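Local structure of ribose-phosphate pyrophosphokinase (7PN0) at residues P13-I18 with L24-S29; S57-P60 with D64-M67; V87-S92 with P288-A293; L110-L115 with G135-P140. The protein probably catalyses the transfer of the diphosphate group of ATP to ribose 5-phosphate, giving phosphoribosyl pyrophosphate, the precursor for nucleotide synthesis. All coordinates share one frame; numbering follows the deposited sequence.

Interaction 1. Residues P13-I18 with L24-S29; sequences PLAQAI and LPLGKS
Gln16 and Leu26 meet with their side chains running obliquely across one another, the carboxamide of the glutamine lying against the CB end of the leucine. The nearest pair is Gln16 OE1 with Leu26 CB, 3.6 Å apart, and Gln16 NE2 is also within van der Waals range of that same CB, so the amide group rests on the leucine as a whole and makes no direct hydrogen bond to it. Two torsions bring it there: CG stands anti to the backbone N (chi1 -174°), and the chain then bends at chi2 (70°), which folds the amide toward the loop. A water bridges the two, accepting from Gln16 NE2 at 3.2 Å and from Leu26 N at 3.0 Å. Glutamine suits this partly exposed edge: its aliphatic part carries the amide over the leucine while NE2 keeps polar partners in the water and, weakly, Glu20.

The CB of Leu26 points toward the helix. Its CD2 lies 4.2 Å from Ala15 CB and 4.1 Å from Ala15 O, and the small methyl of the alanine lets the leucine branch settle close to the helix backbone.

Residues 13-18 belong to helix 12-21, the first helix packed on the five-stranded parallel sheet of this alpha/beta, PRTase-like domain; the loop residues 24-29 lead from it toward strand 29-33. Both segments lean on strand 3-7 at the edge of that sheet, where Ala15 touches Ser7 and Leu26 touches Ile5, while Leu14 and Ile18 pack against helix 287-299.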
loop_
_atom_site.group_PDB
_atom_site.type_symbol
_atom_site.label_atom_id
_atom_site.label_comp_id
_atom_site.label_asym_id
_atom_site.label_seq_id
_atom_site.Cartn_x
_atom_site.Cartn_y
_atom_site.Cartn_z
ATOM N N PRO A 13 4.158 21.720 -28.419
ATOM C CA PRO A 13 4.088 21.427 -29.855
ATOM C C PRO A 13 3.965 19.931 -30.183
ATOM O O PRO A 13 3.164 19.576 -31.064
ATOM C CB PRO A 13 5.404 22.025 -30.381
ATOM C CG PRO A 13 5.652 23.157 -29.412
ATOM C CD PRO A 13 5.356 22.503 -28.069
ATOM N N LEU A 14 4.697 19.055 -29.479
ATOM C CA LEU A 14 4.531 17.598 -29.672
ATOM C C LEU A 14 3.134 17.191 -29.221
ATOM O O LEU A 14 2.507 16.405 -29.938
ATOM C CB LEU A 14 5.595 16.803 -28.900
ATOM C CG LEU A 14 5.484 15.295 -29.021
ATOM C CD1 LEU A 14 5.732 14.833 -30.448
ATOM C CD2 LEU A 14 6.493 14.630 -28.093
ATOM N N ALA A 15 2.680 17.659 -28.059
ATOM C CA ALA A 15 1.345 17.287 -27.518
ATOM C C ALA A 15 0.273 17.702 -28.532
ATOM O O ALA A 15 -0.654 16.928 -28.798
ATOM C CB ALA A 15 1.089 17.913 -26.193
ATOM N N GLN A 16 0.416 18.905 -29.064
ATOM C CA GLN A 16 -0.530 19.475 -30.047
ATOM C C GLN A 16 -0.526 18.609 -31.305
ATOM O O GLN A 16 -1.613 18.302 -31.809
ATOM C CB GLN A 16 -0.135 20.927 -30.327
ATOM C CG GLN A 16 -1.129 21.655 -31.216
ATOM C CD GLN A 16 -2.430 21.898 -30.494
ATOM O OE1 GLN A 16 -2.476 22.602 -29.482
ATOM N NE2 GLN A 16 -3.497 21.315 -31.017
ATOM N N ALA A 17 0.643 18.167 -31.761
ATOM C CA ALA A 17 0.753 17.368 -33.002
ATOM C C ALA A 17 0.136 15.974 -32.768
ATOM O O ALA A 17 -0.532 15.431 -33.658
ATOM C CB ALA A 17 2.197 17.314 -33.454
ATOM N N ILE A 18 0.359 15.402 -31.587
ATOM C CA ILE A 18 -0.273 14.118 -31.197
ATOM C C ILE A 18 -1.803 14.268 -31.242
ATOM O O ILE A 18 -2.449 13.405 -31.872
ATOM C CB ILE A 18 0.229 13.663 -29.820
ATOM C CG1 ILE A 18 1.721 13.301 -29.860
ATOM C CG2 ILE A 18 -0.644 12.516 -29.361
ATOM C CD1 ILE A 18 2.385 13.112 -28.505
ATOM N N LEU A 24 -8.247 15.207 -32.611
ATOM C CA LEU A 24 -8.808 15.672 -31.315
ATOM C C LEU A 24 -8.204 17.018 -30.985
ATOM O O LEU A 24 -7.109 17.322 -31.412
ATOM C CB LEU A 24 -8.467 14.660 -30.219
ATOM C CG LEU A 24 -9.168 13.321 -30.322
ATOM C CD1 LEU A 24 -8.714 12.383 -29.196
ATOM C CD2 LEU A 24 -10.666 13.505 -30.278
ATOM N N PRO A 25 -8.890 17.876 -30.221
ATOM C CA PRO A 25 -8.274 19.109 -29.767
ATOM C C PRO A 25 -7.316 18.776 -28.614
ATOM O O PRO A 25 -7.460 17.738 -27.989
ATOM C CB PRO A 25 -9.517 19.916 -29.347
ATOM C CG PRO A 25 -10.438 18.858 -28.794
ATOM C CD PRO A 25 -10.268 17.707 -29.755
ATOM N N LEU A 26 -6.313 19.607 -28.390
ATOM C CA LEU A 26 -5.500 19.532 -27.156
ATOM C C LEU A 26 -6.343 20.057 -26.002
ATOM O O LEU A 26 -6.859 21.215 -26.078
ATOM C CB LEU A 26 -4.231 20.366 -27.332
ATOM C CG LEU A 26 -2.954 19.935 -26.602
ATOM C CD1 LEU A 26 -2.437 21.023 -25.710
ATOM C CD2 LEU A 26 -3.006 18.601 -25.903
ATOM N N GLY A 27 -6.581 19.220 -24.999
ATOM C CA GLY A 27 -7.358 19.610 -23.819
ATOM C C GLY A 27 -6.846 20.898 -23.202
ATOM O O GLY A 27 -5.648 21.167 -23.286
ATOM N N LYS A 28 -7.730 21.692 -22.595
ATOM C CA LYS A 28 -7.373 23.001 -22.009
ATOM C C LYS A 28 -6.940 22.794 -20.554
ATOM O O LYS A 28 -7.759 22.325 -19.717
ATOM C CB LYS A 28 -8.536 23.999 -22.130
ATOM C CG LYS A 28 -8.773 24.511 -23.546
ATOM C CD LYS A 28 -10.080 25.313 -23.721
ATOM C CE LYS A 28 -11.159 24.597 -24.530
ATOM N NZ LYS A 28 -11.921 23.592 -23.729
ATOM N N SER A 29 -5.699 23.123 -20.242
ATOM C CA SER A 29 -5.234 23.142 -18.830
ATOM C C SER A 29 -4.311 24.324 -18.628
ATOM O O SER A 29 -3.576 24.651 -19.584
ATOM C CB SER A 29 -4.537 21.863 -18.455
ATOM O OG SER A 29 -3.481 21.592 -19.356
HETATM O O HOH W 1 -6.381 22.156 -29.879
#

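Interaction 2. Residues S57-P60 with D64-M67; sequences SFVP and DHLM
The phenyl ring of Phe58 reaches Leu66 obliquely, its CZ 3.8 Å from Leu66 CD1, with CE2 of the same ring 4.0 Å from Leu66 CB. The ring is carried toward the helix because CG stands anti to the carbonyl carbon (chi1 -80°), and a flat, wholly apolar group fits this buried place between loop and helix. Beside it His65 points from the helix toward the loop, its CB 3.9 Å from Ser57 O, and its imidazole lies alongside the loop near Val59. An alanine in place of His65 would probably leave the loop next to Val59 without the ring that lies beside it and open a gap between loop and helix.

Further out, Phe58 is the centre of an inverse gamma turn, closed by a weak bond from Val59 N to Ser57 O at 3.1 Å. Ser57 OG is held by Thr272 O and by the backbone N of Tyr90, and Phe91 meets the Phe58 ring edge-to-face. Ile111 of helix 107-118 packs on both Phe58 and Leu66, and Met67 of a neighbouring subunit touches Leu66.

This is the beta-to-alpha connection after strand 51-55, where the chain leaves a parallel sheet and enters helix 62-78, as in alpha/beta folds of the PRTase type; the Phe58 side chain lies about 8 Å from a bound ADP.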
loop_
_atom_site.group_PDB
_atom_site.type_symbol
_atom_site.label_atom_id
_atom_site.label_comp_id
_atom_site.label_asym_id
_atom_site.label_seq_id
_atom_site.Cartn_x
_atom_site.Cartn_y
_atom_site.Cartn_z
ATOM N N SER A 57 7.860 15.907 -21.330
ATOM C CA SER A 57 9.257 15.427 -21.452
ATOM C C SER A 57 10.094 16.069 -20.351
ATOM O O SER A 57 9.773 17.194 -19.902
ATOM C CB SER A 57 9.831 15.665 -22.828
ATOM O OG SER A 57 9.291 14.731 -23.728
ATOM N N PHE A 58 11.156 15.372 -19.933
ATOM C CA PHE A 58 12.065 15.804 -18.853
ATOM C C PHE A 58 13.167 16.668 -19.458
ATOM O O PHE A 58 14.311 16.230 -19.540
ATOM C CB PHE A 58 12.629 14.582 -18.135
ATOM C CG PHE A 58 11.691 13.974 -17.138
ATOM C CD1 PHE A 58 10.488 13.411 -17.534
ATOM C CD2 PHE A 58 11.982 14.012 -15.785
ATOM C CE1 PHE A 58 9.582 12.919 -16.606
ATOM C CE2 PHE A 58 11.085 13.474 -14.867
ATOM C CZ PHE A 58 9.920 12.878 -15.294
ATOM N N VAL A 59 12.799 17.879 -19.869
ATOM C CA VAL A 59 13.713 18.901 -20.453
ATOM C C VAL A 59 13.738 20.120 -19.537
ATOM O O VAL A 59 12.853 20.309 -18.683
ATOM C CB VAL A 59 13.276 19.280 -21.880
ATOM C CG1 VAL A 59 13.342 18.088 -22.835
ATOM C CG2 VAL A 59 11.880 19.858 -21.891
ATOM N N PRO A 60 14.781 20.975 -19.644
ATOM C CA PRO A 60 14.912 22.096 -18.712
ATOM C C PRO A 60 13.742 23.051 -18.872
ATOM O O PRO A 60 13.354 23.297 -19.992
ATOM C CB PRO A 60 16.274 22.725 -19.042
ATOM C CG PRO A 60 17.036 21.595 -19.716
ATOM C CD PRO A 60 15.999 20.779 -20.451
ATOM N N ASP A 64 10.672 21.535 -12.499
ATOM C CA ASP A 64 9.357 22.170 -12.685
ATOM C C ASP A 64 8.519 21.268 -13.585
ATOM O O ASP A 64 7.325 21.129 -13.334
ATOM C CB ASP A 64 9.442 23.578 -13.273
ATOM C CG ASP A 64 9.894 24.698 -12.359
ATOM O OD1 ASP A 64 9.784 24.560 -11.121
ATOM O OD2 ASP A 64 10.343 25.742 -12.922
ATOM N N HIS A 65 9.113 20.640 -14.605
ATOM C CA HIS A 65 8.326 19.789 -15.521
ATOM C C HIS A 65 7.914 18.490 -14.805
ATOM O O HIS A 65 6.795 18.021 -15.029
ATOM C CB HIS A 65 9.121 19.531 -16.785
ATOM C CG HIS A 65 9.244 20.735 -17.647
ATOM N ND1 HIS A 65 8.265 21.709 -17.720
ATOM C CD2 HIS A 65 10.189 21.079 -18.544
ATOM C CE1 HIS A 65 8.614 22.617 -18.629
ATOM N NE2 HIS A 65 9.812 22.301 -19.084
ATOM N N LEU A 66 8.802 17.911 -13.993
ATOM C CA LEU A 66 8.474 16.717 -13.163
ATOM C C LEU A 66 7.306 17.069 -12.234
ATOM O O LEU A 66 6.333 16.322 -12.203
ATOM C CB LEU A 66 9.694 16.290 -12.327
ATOM C CG LEU A 66 9.420 15.221 -11.274
ATOM C CD1 LEU A 66 8.733 14.013 -11.885
ATOM C CD2 LEU A 66 10.721 14.831 -10.536
ATOM N N MET A 67 7.405 18.171 -11.495
ATOM C CA MET A 67 6.344 18.538 -10.520
ATOM C C MET A 67 5.043 18.841 -11.273
ATOM O O MET A 67 3.977 18.413 -10.828
ATOM C CB MET A 67 6.761 19.764 -9.692
ATOM C CG MET A 67 5.735 20.147 -8.665
ATOM S SD MET A 67 5.443 18.714 -7.586
ATOM C CE MET A 67 4.556 19.477 -6.246
#

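Interaction 3. Residues V87-S92 with P288-A293; sequences VIPYFS and PLFAEA
Phe290 reaches from its helix toward Val87 and Pro89 with its CB pointing at the strand segment; that CB also packs on Ile18 CD1 of helix 12-21. With CB so directed, a CG anti to the carbonyl carbon (chi1 -87°) lets the ring reach both residues, and the first ring atom to meet the other segment is CD2, 3.8 Å from Val87 CG1. One bond further, CE2 lies 3.9 Å from the same methyl and 4.0 Å from Pro89 CA, so it bridges the two residues. The tip, CZ, ends against the proline, 3.7 Å from Pro89 CA and 3.8 Å from Pro89 CB. Val87 CG1 and Pro89 CA approach the ring obliquely, and the side chains of Val87 and Phe290 run alongside each other, headed in opposite senses.

Val87 lies in strand 83-88, the middle strand of the five-stranded parallel sheet of the N-terminal PRTase-like domain. Helix 287-299, although it comes near the end of the chain, packs back on this sheet and so ties the two halves of the polypeptide together. A beta-branched valine suits the strand, and the compact proline ring that follows gives the phenyl tip an apolar surface.

The same ring also touches Leu124 and Met126 of the adjacent strand 122-126. Beyond Pro89 the segment runs on through Tyr90, whose OH bonds Glu220, to Ser92, which touches the bound ADP and hydrogen-bonds Asn38 of a neighbouring subunit.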
loop_
_atom_site.group_PDB
_atom_site.type_symbol
_atom_site.label_atom_id
_atom_site.label_comp_id
_atom_site.label_asym_id
_atom_site.label_seq_id
_atom_site.Cartn_x
_atom_site.Cartn_y
_atom_site.Cartn_z
ATOM N N VAL A 87 2.331 10.286 -20.429
ATOM C CA VAL A 87 3.061 10.224 -21.719
ATOM C C VAL A 87 4.349 11.020 -21.541
ATOM O O VAL A 87 4.309 12.242 -21.438
ATOM C CB VAL A 87 2.213 10.710 -22.895
ATOM C CG1 VAL A 87 2.998 10.565 -24.173
ATOM C CG2 VAL A 87 0.894 9.946 -22.961
ATOM N N ILE A 88 5.454 10.312 -21.478
ATOM C CA ILE A 88 6.782 10.881 -21.138
ATOM C C ILE A 88 7.663 10.538 -22.315
ATOM O O ILE A 88 8.345 9.516 -22.309
ATOM C CB ILE A 88 7.355 10.297 -19.827
ATOM C CG1 ILE A 88 6.359 10.462 -18.680
ATOM C CG2 ILE A 88 8.698 10.935 -19.541
ATOM C CD1 ILE A 88 6.816 9.791 -17.391
ATOM N N PRO A 89 7.684 11.384 -23.359
ATOM C CA PRO A 89 8.437 11.046 -24.567
ATOM C C PRO A 89 9.936 10.928 -24.289
ATOM O O PRO A 89 10.534 9.993 -24.800
ATOM C CB PRO A 89 8.102 12.175 -25.550
ATOM C CG PRO A 89 6.822 12.718 -25.042
ATOM C CD PRO A 89 6.874 12.603 -23.523
ATOM N N TYR A 90 10.491 11.782 -23.432
ATOM C CA TYR A 90 11.901 11.680 -23.001
ATOM C C TYR A 90 11.970 11.628 -21.472
ATOM O O TYR A 90 11.687 12.611 -20.842
ATOM C CB TYR A 90 12.753 12.830 -23.504
ATOM C CG TYR A 90 14.177 12.843 -22.987
ATOM C CD1 TYR A 90 14.968 11.703 -23.017
ATOM C CD2 TYR A 90 14.717 13.980 -22.404
ATOM C CE1 TYR A 90 16.261 11.701 -22.494
ATOM C CE2 TYR A 90 16.008 14.006 -21.890
ATOM C CZ TYR A 90 16.777 12.855 -21.924
ATOM O OH TYR A 90 18.059 12.880 -21.462
ATOM N N PHE A 91 12.415 10.497 -20.955
ATOM C CA PHE A 91 12.549 10.244 -19.507
ATOM C C PHE A 91 14.041 10.344 -19.185
ATOM O O PHE A 91 14.730 9.321 -19.210
ATOM C CB PHE A 91 11.949 8.898 -19.120
ATOM C CG PHE A 91 11.990 8.625 -17.647
ATOM C CD1 PHE A 91 11.870 9.653 -16.709
ATOM C CD2 PHE A 91 12.183 7.344 -17.171
ATOM C CE1 PHE A 91 11.870 9.396 -15.352
ATOM C CE2 PHE A 91 12.201 7.095 -15.802
ATOM C CZ PHE A 91 12.024 8.113 -14.898
ATOM N N SER A 92 14.499 11.575 -18.960
ATOM C CA SER A 92 15.950 11.880 -18.772
ATOM C C SER A 92 16.501 11.040 -17.621
ATOM O O SER A 92 17.668 10.570 -17.703
ATOM C CB SER A 92 16.152 13.342 -18.529
ATOM O OG SER A 92 15.634 13.768 -17.267
ATOM N N PRO A 288 3.211 11.193 -34.918
ATOM C CA PRO A 288 2.297 10.198 -35.470
ATOM C C PRO A 288 2.384 8.828 -34.790
ATOM O O PRO A 288 1.390 8.184 -34.607
ATOM C CB PRO A 288 2.692 10.064 -36.954
ATOM C CG PRO A 288 3.422 11.385 -37.234
ATOM C CD PRO A 288 4.144 11.731 -35.928
ATOM N N LEU A 289 3.578 8.428 -34.387
ATOM C CA LEU A 289 3.752 7.135 -33.688
ATOM C C LEU A 289 3.168 7.236 -32.282
ATOM O O LEU A 289 2.463 6.312 -31.861
ATOM C CB LEU A 289 5.220 6.741 -33.643
ATOM C CG LEU A 289 5.486 5.380 -32.986
ATOM C CD1 LEU A 289 4.686 4.260 -33.654
ATOM C CD2 LEU A 289 6.957 5.077 -32.979
ATOM N N PHE A 290 3.408 8.321 -31.555
ATOM C CA PHE A 290 2.780 8.432 -30.208
ATOM C C PHE A 290 1.253 8.460 -30.340
ATOM O O PHE A 290 0.538 7.832 -29.543
ATOM C CB PHE A 290 3.295 9.670 -29.477
ATOM C CG PHE A 290 4.560 9.418 -28.707
ATOM C CD1 PHE A 290 5.808 9.514 -29.303
ATOM C CD2 PHE A 290 4.491 9.137 -27.353
ATOM C CE1 PHE A 290 6.967 9.300 -28.571
ATOM C CE2 PHE A 290 5.648 8.963 -26.624
ATOM C CZ PHE A 290 6.880 9.015 -27.235
ATOM N N ALA A 291 0.740 9.187 -31.338
ATOM C CA ALA A 291 -0.721 9.248 -31.568
ATOM C C ALA A 291 -1.283 7.842 -31.843
ATOM O O ALA A 291 -2.299 7.480 -31.239
ATOM C CB ALA A 291 -1.023 10.221 -32.657
ATOM N N GLU A 292 -0.630 7.045 -32.668
ATOM C CA GLU A 292 -1.069 5.673 -32.980
ATOM C C GLU A 292 -1.030 4.840 -31.695
ATOM O O GLU A 292 -1.958 4.065 -31.490
ATOM C CB GLU A 292 -0.220 5.039 -34.079
ATOM C CG GLU A 292 -0.811 3.750 -34.629
ATOM C CD GLU A 292 -2.258 3.876 -35.082
ATOM O OE1 GLU A 292 -2.595 4.927 -35.657
ATOM O OE2 GLU A 292 -3.061 2.939 -34.816
ATOM N N ALA A 293 0.053 4.928 -30.909
ATOM C CA ALA A 293 0.156 4.169 -29.637
ATOM C C ALA A 293 -1.008 4.565 -28.709
ATOM O O ALA A 293 -1.698 3.679 -28.152
ATOM C CB ALA A 293 1.519 4.427 -29.031
#

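Interaction 4. Residues L110-L115 with G135-P140; sequences LIADLL and GFFKIP
Ala112 pushes its methyl group into the hollow formed by the ring of Phe137 and the carbonyl of Phe136. Its CB stands over one face of the phenyl ring, 3.6 Å from the centroid and 17° off the ring normal, a CH-pi contact displaced toward the CD2-CE2 rim; CE2 is the nearest ring atom, at 3.4 Å. On another side of the same methyl lies Phe136 O, 3.3 Å from Ala112 CB. A small residue suits this place, because the backbones approach to 5.5 Å between Ala112 CA and Phe137 CA.

About one turn further along the helix, Leu115 lies at the rim of the ring. Its CD1 is 4.1 Å from Phe137 CE2, at the edge and near the ring plane, so the phenyl group is met on a face by one helix residue and at its edge by another. With CG of Phe137 anti to the carbonyl carbon (chi1 -67°), the ring is swung back toward the helix.

Helix 107-118 lies against the parallel sheet of the PRTase-like N-terminal domain, and residues 135-140 belong to the passage from strand 122-126 to strand 141-144; Phe137, in this loop, also rests on Val123. A serine in place of Phe137 would probably leave the Ala112 methyl without the ring face it lies on and open a gap beside Leu115.

On the Asp113 side a water bridges Asp113 OD1, at 2.8 Å, and Phe136 O, at 2.7 Å. Arg109 of a neighbouring subunit hydrogen-bonds Gly135 O, and Asp113 also forms a salt bridge with Arg109 of its own chain.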
loop_
_atom_site.group_PDB
_atom_site.type_symbol
_atom_site.label_atom_id
_atom_site.label_comp_id
_atom_site.label_asym_id
_atom_site.label_seq_id
_atom_site.Cartn_x
_atom_site.Cartn_y
_atom_site.Cartn_z
ATOM N N LEU A 110 12.914 6.133 -8.053
ATOM C CA LEU A 110 12.204 7.073 -7.166
ATOM C C LEU A 110 11.109 7.752 -7.980
ATOM O O LEU A 110 9.953 7.872 -7.485
ATOM C CB LEU A 110 13.173 8.124 -6.616
ATOM C CG LEU A 110 12.490 9.280 -5.924
ATOM C CD1 LEU A 110 11.773 8.822 -4.687
ATOM C CD2 LEU A 110 13.507 10.380 -5.606
ATOM N N ILE A 111 11.429 8.201 -9.182
ATOM C CA ILE A 111 10.422 8.948 -9.982
ATOM C C ILE A 111 9.281 7.988 -10.374
ATOM O O ILE A 111 8.118 8.409 -10.413
ATOM C CB ILE A 111 11.078 9.674 -11.168
ATOM C CG1 ILE A 111 11.934 10.853 -10.692
ATOM C CG2 ILE A 111 10.007 10.138 -12.092
ATOM C CD1 ILE A 111 12.835 11.406 -11.762
ATOM N N ALA A 112 9.584 6.739 -10.710
ATOM C CA ALA A 112 8.502 5.773 -10.985
ATOM C C ALA A 112 7.537 5.738 -9.802
ATOM O O ALA A 112 6.291 5.743 -10.016
ATOM C CB ALA A 112 9.067 4.432 -11.332
ATOM N N ASP A 113 8.064 5.589 -8.592
ATOM C CA ASP A 113 7.257 5.529 -7.340
ATOM C C ASP A 113 6.480 6.837 -7.174
ATOM O O ASP A 113 5.285 6.762 -6.835
ATOM C CB ASP A 113 8.135 5.131 -6.168
ATOM C CG ASP A 113 8.549 3.661 -6.203
ATOM O OD1 ASP A 113 7.759 2.831 -6.692
ATOM O OD2 ASP A 113 9.636 3.366 -5.769
ATOM N N LEU A 114 7.107 7.991 -7.416
ATOM C CA LEU A 114 6.392 9.277 -7.269
ATOM C C LEU A 114 5.232 9.338 -8.289
ATOM O O LEU A 114 4.185 9.828 -7.924
ATOM C CB LEU A 114 7.356 10.433 -7.505
ATOM C CG LEU A 114 8.547 10.552 -6.544
ATOM C CD1 LEU A 114 9.373 11.755 -6.850
ATOM C CD2 LEU A 114 8.096 10.585 -5.112
ATOM N N LEU A 115 5.454 8.938 -9.541
ATOM C CA LEU A 115 4.373 8.960 -10.577
ATOM C C LEU A 115 3.239 8.050 -10.107
ATOM O O LEU A 115 2.075 8.445 -10.198
ATOM C CB LEU A 115 4.925 8.503 -11.924
ATOM C CG LEU A 115 5.762 9.547 -12.644
ATOM C CD1 LEU A 115 6.634 8.917 -13.696
ATOM C CD2 LEU A 115 4.835 10.632 -13.228
ATOM N N GLY A 135 11.386 -2.121 -15.518
ATOM C CA GLY A 135 11.141 -2.879 -14.273
ATOM C C GLY A 135 11.162 -2.022 -13.023
ATOM O O GLY A 135 10.852 -2.551 -11.984
ATOM N N PHE A 136 11.393 -0.722 -13.154
ATOM C CA PHE A 136 11.287 0.231 -12.027
ATOM C C PHE A 136 9.812 0.624 -11.838
ATOM O O PHE A 136 9.481 1.162 -10.785
ATOM C CB PHE A 136 12.127 1.480 -12.271
ATOM C CG PHE A 136 13.627 1.270 -12.304
ATOM C CD1 PHE A 136 14.223 0.075 -11.943
ATOM C CD2 PHE A 136 14.460 2.327 -12.596
ATOM C CE1 PHE A 136 15.603 -0.063 -11.960
ATOM C CE2 PHE A 136 15.840 2.187 -12.599
ATOM C CZ PHE A 136 16.408 0.988 -12.300
ATOM N N PHE A 137 8.946 0.352 -12.812
ATOM C CA PHE A 137 7.502 0.664 -12.763
ATOM C C PHE A 137 6.723 -0.579 -12.365
ATOM O O PHE A 137 6.978 -1.664 -12.864
ATOM C CB PHE A 137 6.987 1.231 -14.089
ATOM C CG PHE A 137 7.529 2.585 -14.427
ATOM C CD1 PHE A 137 8.715 2.715 -15.122
ATOM C CD2 PHE A 137 6.872 3.730 -14.017
ATOM C CE1 PHE A 137 9.242 3.967 -15.400
ATOM C CE2 PHE A 137 7.404 4.976 -14.296
ATOM C CZ PHE A 137 8.582 5.094 -14.980
ATOM N N LYS A 138 5.756 -0.408 -11.466
ATOM C CA LYS A 138 4.770 -1.448 -11.157
ATOM C C LYS A 138 3.609 -1.329 -12.145
ATOM O O LYS A 138 3.053 -2.348 -12.548
ATOM C CB LYS A 138 4.309 -1.351 -9.702
ATOM C CG LYS A 138 3.305 -2.449 -9.341
ATOM C CD LYS A 138 3.852 -3.876 -9.427
ATOM C CE LYS A 138 3.033 -4.900 -8.642
ATOM N NZ LYS A 138 3.382 -6.296 -9.013
ATOM N N ILE A 139 3.241 -0.112 -12.507
ATOM C CA ILE A 139 2.174 0.175 -13.498
ATOM C C ILE A 139 2.673 -0.203 -14.882
ATOM O O ILE A 139 3.874 -0.188 -15.118
ATOM C CB ILE A 139 1.766 1.647 -13.466
ATOM C CG1 ILE A 139 2.971 2.599 -13.629
ATOM C CG2 ILE A 139 0.967 1.923 -12.208
ATOM C CD1 ILE A 139 2.554 4.067 -13.853
ATOM N N PRO A 140 1.760 -0.587 -15.796
ATOM C CA PRO A 140 2.151 -0.928 -17.159
ATOM C C PRO A 140 2.912 0.217 -17.824
ATOM O O PRO A 140 2.544 1.420 -17.652
ATOM C CB PRO A 140 0.846 -1.225 -17.885
ATOM C CG PRO A 140 -0.182 -1.445 -16.811
ATOM C CD PRO A 140 0.335 -0.773 -15.564
HETATM O O HOH W 2 7.711 1.012 -8.767
#

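Interactions 1 and 2 follow one another along the chain, ahead of the first segment of interaction 3, and interaction 4 falls between the two segments of interaction 3. All four lie in or against the five-stranded parallel sheet of the N-terminal PRTase-like domain. Interactions 1 and 3 have centres about 13 Å apart and touch through Leu14 with Pro89 and Ile18 with Phe290. Interaction 3 also touches interactions 2 and 4, whose centres lie about 15 Å and 17 Å from it, whereas interactions 1 and 4 are about 25 Å apart between centres. Helix 287-299 thus packs the C-terminal end onto this domain, and interactions 2, 3 and 4 all reach the second subunit.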